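Long-range contact in Glyco_hydro_cc domain-containing protein (PDB 6UAV), which probably hydrolyses internal linkages of beta-1,3-glucans, as an endo-beta-1,3-glucanase of glycoside hydrolase family 128: residues E201-E215 / T247-S259. Residues are numbered along the deposited sequence; the frame is centred on the assembly and turned at random.
Sequences EKQKQQMAEMVTMLE and TELGQYYLSLPYS
A bend at chi3 (71°) in Lys204, whose CG stands anti to its carbonyl carbon, lays the chain over one face of the Tyr252 ring, CE 3.8 Å from the ring centroid in a CH-pi contact, and carries NZ on to Glu248. There NZ lies 2.9 Å from Glu248 OE2, taking the anti lone pair of that oxygen, while a long bridge to Glu201 OE2 completes a salt-bridge network; NZ also makes a cation-pi contact with Tyr252. Leu256 CD2 covers the opposite face of the ring. Deeper in, the extended chi1 (170°) and chi2 of Met207 carry SD to 3.6 Å from Tyr253 CB, and a bend at chi3 (-81°) then turns CE onto Leu249 CG, also at 3.6 Å. Two adjacent tyrosines thus share one sulfur, both Met-aromatic approaches being oblique. In this (beta/alpha)8, or TIM, barrel, helix 200-216 comes just before the last strand, 220-225, and helix 248-255 follows it; Met207 and Tyr253 also touch that strand. The axes of 201-215 and 248-255 run roughly parallel and come within 10.4 Å of each other. Val211 CG2 meets the edge of the Tyr253 ring, whose hydroxyl bonds to Gly7 O on the first strand. Beyond the second helix the chain continues alongside 201-215 to its C-terminal Ser259. Glu215 OE1 accepts Ser259 N at 2.9 Å from above the carboxylate plane, and a water links OE1 to Ser259 O; OE2 is held by Tyr223 and Ser3. Ser259 OG donates to Glu215 O at 2.9 Å, well out of the carbonyl plane.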
# COMPACT_ATOMS: atom_id res chain seq x y z
N GLU A 201 -18.13 -2.14 -15.86
CA GLU A 201 -18.90 -1.01 -15.29
C GLU A 201 -18.84 -1.16 -13.72
O GLU A 201 -18.69 -0.15 -13.04
CB GLU A 201 -20.32 -0.90 -15.85
CG GLU A 201 -20.76 0.58 -16.14
CD GLU A 201 -19.81 1.50 -16.94
OE1 GLU A 201 -19.38 1.12 -18.06
OE2 GLU A 201 -19.47 2.62 -16.45
N LYS A 202 -18.95 -2.38 -13.20
CA LYS A 202 -19.21 -2.57 -11.75
C LYS A 202 -17.89 -2.22 -11.08
O LYS A 202 -17.94 -1.56 -10.08
CB LYS A 202 -19.68 -3.99 -11.45
CG LYS A 202 -21.15 -4.22 -11.76
CD LYS A 202 -21.66 -5.60 -11.36
CE LYS A 202 -22.99 -5.91 -12.02
NZ LYS A 202 -23.56 -7.25 -11.70
N GLN A 203 -16.76 -2.56 -11.70
CA GLN A 203 -15.45 -2.19 -11.10
C GLN A 203 -15.29 -0.67 -11.20
O GLN A 203 -14.77 -0.06 -10.26
CB GLN A 203 -14.26 -2.90 -11.76
CG GLN A 203 -12.97 -2.80 -10.98
CD GLN A 203 -13.06 -3.46 -9.63
OE1 GLN A 203 -13.18 -2.77 -8.64
NE2 GLN A 203 -12.94 -4.78 -9.59
N LYS A 204 -15.73 -0.07 -12.33
CA LYS A 204 -15.62 1.43 -12.48
C LYS A 204 -16.47 2.10 -11.41
O LYS A 204 -16.03 3.10 -10.75
CB LYS A 204 -16.03 1.89 -13.89
CG LYS A 204 -15.04 1.62 -15.01
CD LYS A 204 -15.55 1.96 -16.40
CE LYS A 204 -15.66 3.46 -16.58
NZ LYS A 204 -16.22 3.77 -17.91
N GLN A 205 -17.68 1.60 -11.21
CA GLN A 205 -18.61 2.15 -10.18
C GLN A 205 -17.92 2.09 -8.82
O GLN A 205 -17.94 3.08 -8.05
CB GLN A 205 -19.94 1.42 -10.27
CG GLN A 205 -21.05 2.08 -9.45
CD GLN A 205 -20.96 1.84 -7.96
OE1 GLN A 205 -20.44 0.81 -7.50
NE2 GLN A 205 -21.46 2.79 -7.19
N GLN A 206 -17.34 0.95 -8.49
CA GLN A 206 -16.76 0.76 -7.15
C GLN A 206 -15.44 1.55 -7.04
O GLN A 206 -15.22 2.16 -5.97
CB GLN A 206 -16.57 -0.72 -6.86
CG GLN A 206 -17.83 -1.35 -6.31
CD GLN A 206 -18.20 -0.73 -4.98
OE1 GLN A 206 -17.48 -0.93 -3.99
NE2 GLN A 206 -19.30 0.04 -4.96
N MET A 207 -14.66 1.64 -8.11
CA MET A 207 -13.45 2.51 -8.12
C MET A 207 -13.87 3.94 -7.83
O MET A 207 -13.24 4.60 -6.98
CB MET A 207 -12.70 2.44 -9.46
CG MET A 207 -11.62 3.48 -9.56
SD MET A 207 -10.81 3.40 -11.16
CE MET A 207 -9.71 2.02 -10.84
N ALA A 208 -14.90 4.44 -8.49
CA ALA A 208 -15.29 5.86 -8.25
C ALA A 208 -15.70 6.03 -6.77
O ALA A 208 -15.32 7.02 -6.14
CB ALA A 208 -16.38 6.26 -9.23
N GLU A 209 -16.54 5.14 -6.26
CA GLU A 209 -17.03 5.24 -4.86
C GLU A 209 -15.83 5.22 -3.90
O GLU A 209 -15.72 6.10 -3.06
CB GLU A 209 -17.98 4.08 -4.53
CG GLU A 209 -19.39 4.48 -4.82
CD GLU A 209 -20.51 3.67 -4.18
OE1 GLU A 209 -20.21 2.77 -3.34
OE2 GLU A 209 -21.65 3.94 -4.57
N MET A 210 -14.96 4.23 -4.05
CA MET A 210 -13.82 4.05 -3.12
C MET A 210 -12.86 5.23 -3.26
O MET A 210 -12.43 5.73 -2.23
CB MET A 210 -13.12 2.73 -3.38
CG MET A 210 -14.05 1.58 -3.21
SD MET A 210 -13.31 -0.09 -3.65
CE MET A 210 -12.67 -0.32 -2.02
N VAL A 211 -12.53 5.64 -4.47
CA VAL A 211 -11.57 6.76 -4.66
C VAL A 211 -12.17 8.03 -4.06
O VAL A 211 -11.43 8.81 -3.36
CB VAL A 211 -11.18 6.94 -6.15
CG1 VAL A 211 -10.47 8.28 -6.39
CG2 VAL A 211 -10.31 5.80 -6.58
N THR A 212 -13.45 8.29 -4.30
CA THR A 212 -14.08 9.53 -3.77
C THR A 212 -13.97 9.50 -2.25
O THR A 212 -13.72 10.56 -1.63
CB THR A 212 -15.53 9.69 -4.20
OG1 THR A 212 -15.51 9.78 -5.63
CG2 THR A 212 -16.19 10.91 -3.61
N MET A 213 -14.29 8.35 -1.67
CA MET A 213 -14.29 8.22 -0.20
C MET A 213 -12.85 8.44 0.31
O MET A 213 -12.70 9.24 1.29
CB MET A 213 -14.85 6.85 0.17
CG MET A 213 -14.89 6.57 1.65
SD MET A 213 -13.35 5.87 2.25
CE MET A 213 -13.35 4.29 1.41
N LEU A 214 -11.84 7.88 -0.34
CA LEU A 214 -10.44 7.95 0.14
C LEU A 214 -9.91 9.37 -0.04
O LEU A 214 -9.19 9.81 0.84
CB LEU A 214 -9.58 6.92 -0.56
CG LEU A 214 -9.91 5.47 -0.25
CD1 LEU A 214 -9.12 4.55 -1.19
CD2 LEU A 214 -9.65 5.07 1.22
N GLU A 215 -10.27 10.04 -1.13
CA GLU A 215 -9.89 11.44 -1.38
C GLU A 215 -10.49 12.31 -0.27
O GLU A 215 -9.83 13.27 0.13
CB GLU A 215 -10.34 11.86 -2.77
CG GLU A 215 -9.44 11.32 -3.89
CD GLU A 215 -8.06 11.95 -3.98
OE1 GLU A 215 -7.86 13.06 -3.37
OE2 GLU A 215 -7.21 11.36 -4.70
N THR A 247 -5.92 0.67 -19.95
CA THR A 247 -7.27 0.13 -20.15
C THR A 247 -8.30 1.25 -19.95
O THR A 247 -7.96 2.37 -19.53
CB THR A 247 -7.58 -0.99 -19.16
OG1 THR A 247 -7.50 -0.44 -17.84
CG2 THR A 247 -6.64 -2.17 -19.31
N GLU A 248 -9.53 0.97 -20.29
CA GLU A 248 -10.62 1.89 -19.93
C GLU A 248 -10.56 2.19 -18.42
O GLU A 248 -10.68 3.35 -18.04
CB GLU A 248 -11.95 1.30 -20.37
CG GLU A 248 -13.09 2.17 -20.00
CD GLU A 248 -14.39 1.67 -20.61
OE1 GLU A 248 -14.32 0.92 -21.58
OE2 GLU A 248 -15.43 1.93 -19.99
N LEU A 249 -10.40 1.17 -17.60
CA LEU A 249 -10.35 1.37 -16.13
C LEU A 249 -9.21 2.33 -15.80
O LEU A 249 -9.39 3.19 -14.92
CB LEU A 249 -10.18 0.04 -15.38
CG LEU A 249 -10.30 0.21 -13.87
CD1 LEU A 249 -11.75 0.39 -13.46
CD2 LEU A 249 -9.65 -0.97 -13.16
N GLY A 250 -8.05 2.12 -16.43
CA GLY A 250 -6.87 2.95 -16.13
C GLY A 250 -7.12 4.40 -16.48
O GLY A 250 -6.82 5.27 -15.69
N GLN A 251 -7.65 4.66 -17.68
CA GLN A 251 -7.97 6.04 -18.08
C GLN A 251 -8.92 6.59 -17.00
O GLN A 251 -8.79 7.78 -16.60
CB GLN A 251 -8.55 6.04 -19.51
CG GLN A 251 -8.64 7.41 -20.12
CD GLN A 251 -7.38 7.78 -20.89
OE1 GLN A 251 -6.62 8.67 -20.50
NE2 GLN A 251 -7.15 7.09 -22.01
N TYR A 252 -9.91 5.81 -16.60
CA TYR A 252 -10.96 6.28 -15.68
C TYR A 252 -10.32 6.67 -14.34
O TYR A 252 -10.49 7.81 -13.85
CB TYR A 252 -12.06 5.23 -15.54
CG TYR A 252 -13.24 5.65 -14.72
CD1 TYR A 252 -14.08 6.66 -15.17
CD2 TYR A 252 -13.60 5.00 -13.56
CE1 TYR A 252 -15.22 7.03 -14.47
CE2 TYR A 252 -14.74 5.34 -12.86
CZ TYR A 252 -15.55 6.38 -13.29
OH TYR A 252 -16.67 6.80 -12.61
N TYR A 253 -9.51 5.77 -13.80
CA TYR A 253 -8.75 6.02 -12.54
C TYR A 253 -8.02 7.35 -12.56
O TYR A 253 -8.11 8.16 -11.57
CB TYR A 253 -7.78 4.89 -12.28
CG TYR A 253 -7.06 4.91 -10.95
CD1 TYR A 253 -7.72 4.95 -9.74
CD2 TYR A 253 -5.67 4.81 -10.88
CE1 TYR A 253 -7.07 4.94 -8.51
CE2 TYR A 253 -5.00 4.75 -9.67
CZ TYR A 253 -5.69 4.79 -8.47
OH TYR A 253 -5.10 4.77 -7.25
N LEU A 254 -7.30 7.61 -13.64
CA LEU A 254 -6.43 8.80 -13.71
C LEU A 254 -7.25 10.07 -13.83
O LEU A 254 -6.71 11.17 -13.46
CB LEU A 254 -5.42 8.64 -14.86
CG LEU A 254 -4.57 7.37 -14.82
CD1 LEU A 254 -3.64 7.32 -16.03
CD2 LEU A 254 -3.77 7.25 -13.56
N SER A 255 -8.48 9.96 -14.31
CA SER A 255 -9.40 11.11 -14.57
C SER A 255 -10.17 11.50 -13.33
O SER A 255 -10.76 12.59 -13.34
CB SER A 255 -10.43 10.72 -15.63
OG SER A 255 -11.54 9.98 -15.01
N LEU A 256 -10.28 10.62 -12.34
CA LEU A 256 -11.18 10.88 -11.19
C LEU A 256 -10.76 12.17 -10.48
O LEU A 256 -9.58 12.49 -10.36
CB LEU A 256 -11.18 9.66 -10.26
CG LEU A 256 -11.95 8.49 -10.87
CD1 LEU A 256 -11.75 7.20 -10.06
CD2 LEU A 256 -13.41 8.82 -11.02
N PRO A 257 -11.76 12.93 -9.98
CA PRO A 257 -11.50 14.11 -9.18
C PRO A 257 -10.71 13.74 -7.92
O PRO A 257 -10.64 12.60 -7.56
CB PRO A 257 -12.90 14.59 -8.76
CG PRO A 257 -13.84 13.98 -9.77
CD PRO A 257 -13.20 12.65 -10.13
N TYR A 258 -10.16 14.75 -7.27
CA TYR A 258 -9.42 14.54 -6.01
C TYR A 258 -9.63 15.74 -5.11
O TYR A 258 -10.23 16.75 -5.52
CB TYR A 258 -7.92 14.35 -6.27
CG TYR A 258 -7.31 15.34 -7.22
CD1 TYR A 258 -6.78 16.54 -6.82
CD2 TYR A 258 -7.26 15.03 -8.56
CE1 TYR A 258 -6.25 17.45 -7.73
CE2 TYR A 258 -6.77 15.93 -9.49
CZ TYR A 258 -6.24 17.13 -9.07
OH TYR A 258 -5.75 17.92 -10.06
N SER A 259 -9.13 15.65 -3.89
CA SER A 259 -9.28 16.77 -2.93
C SER A 259 -8.26 17.88 -3.25
O SER A 259 -7.09 17.42 -3.34
CB SER A 259 -9.21 16.24 -1.53
OG SER A 259 -10.51 15.76 -1.17
O HOH W 1 -12.71 11.72 -6.06
O HOH W 2 -5.65 14.85 -2.84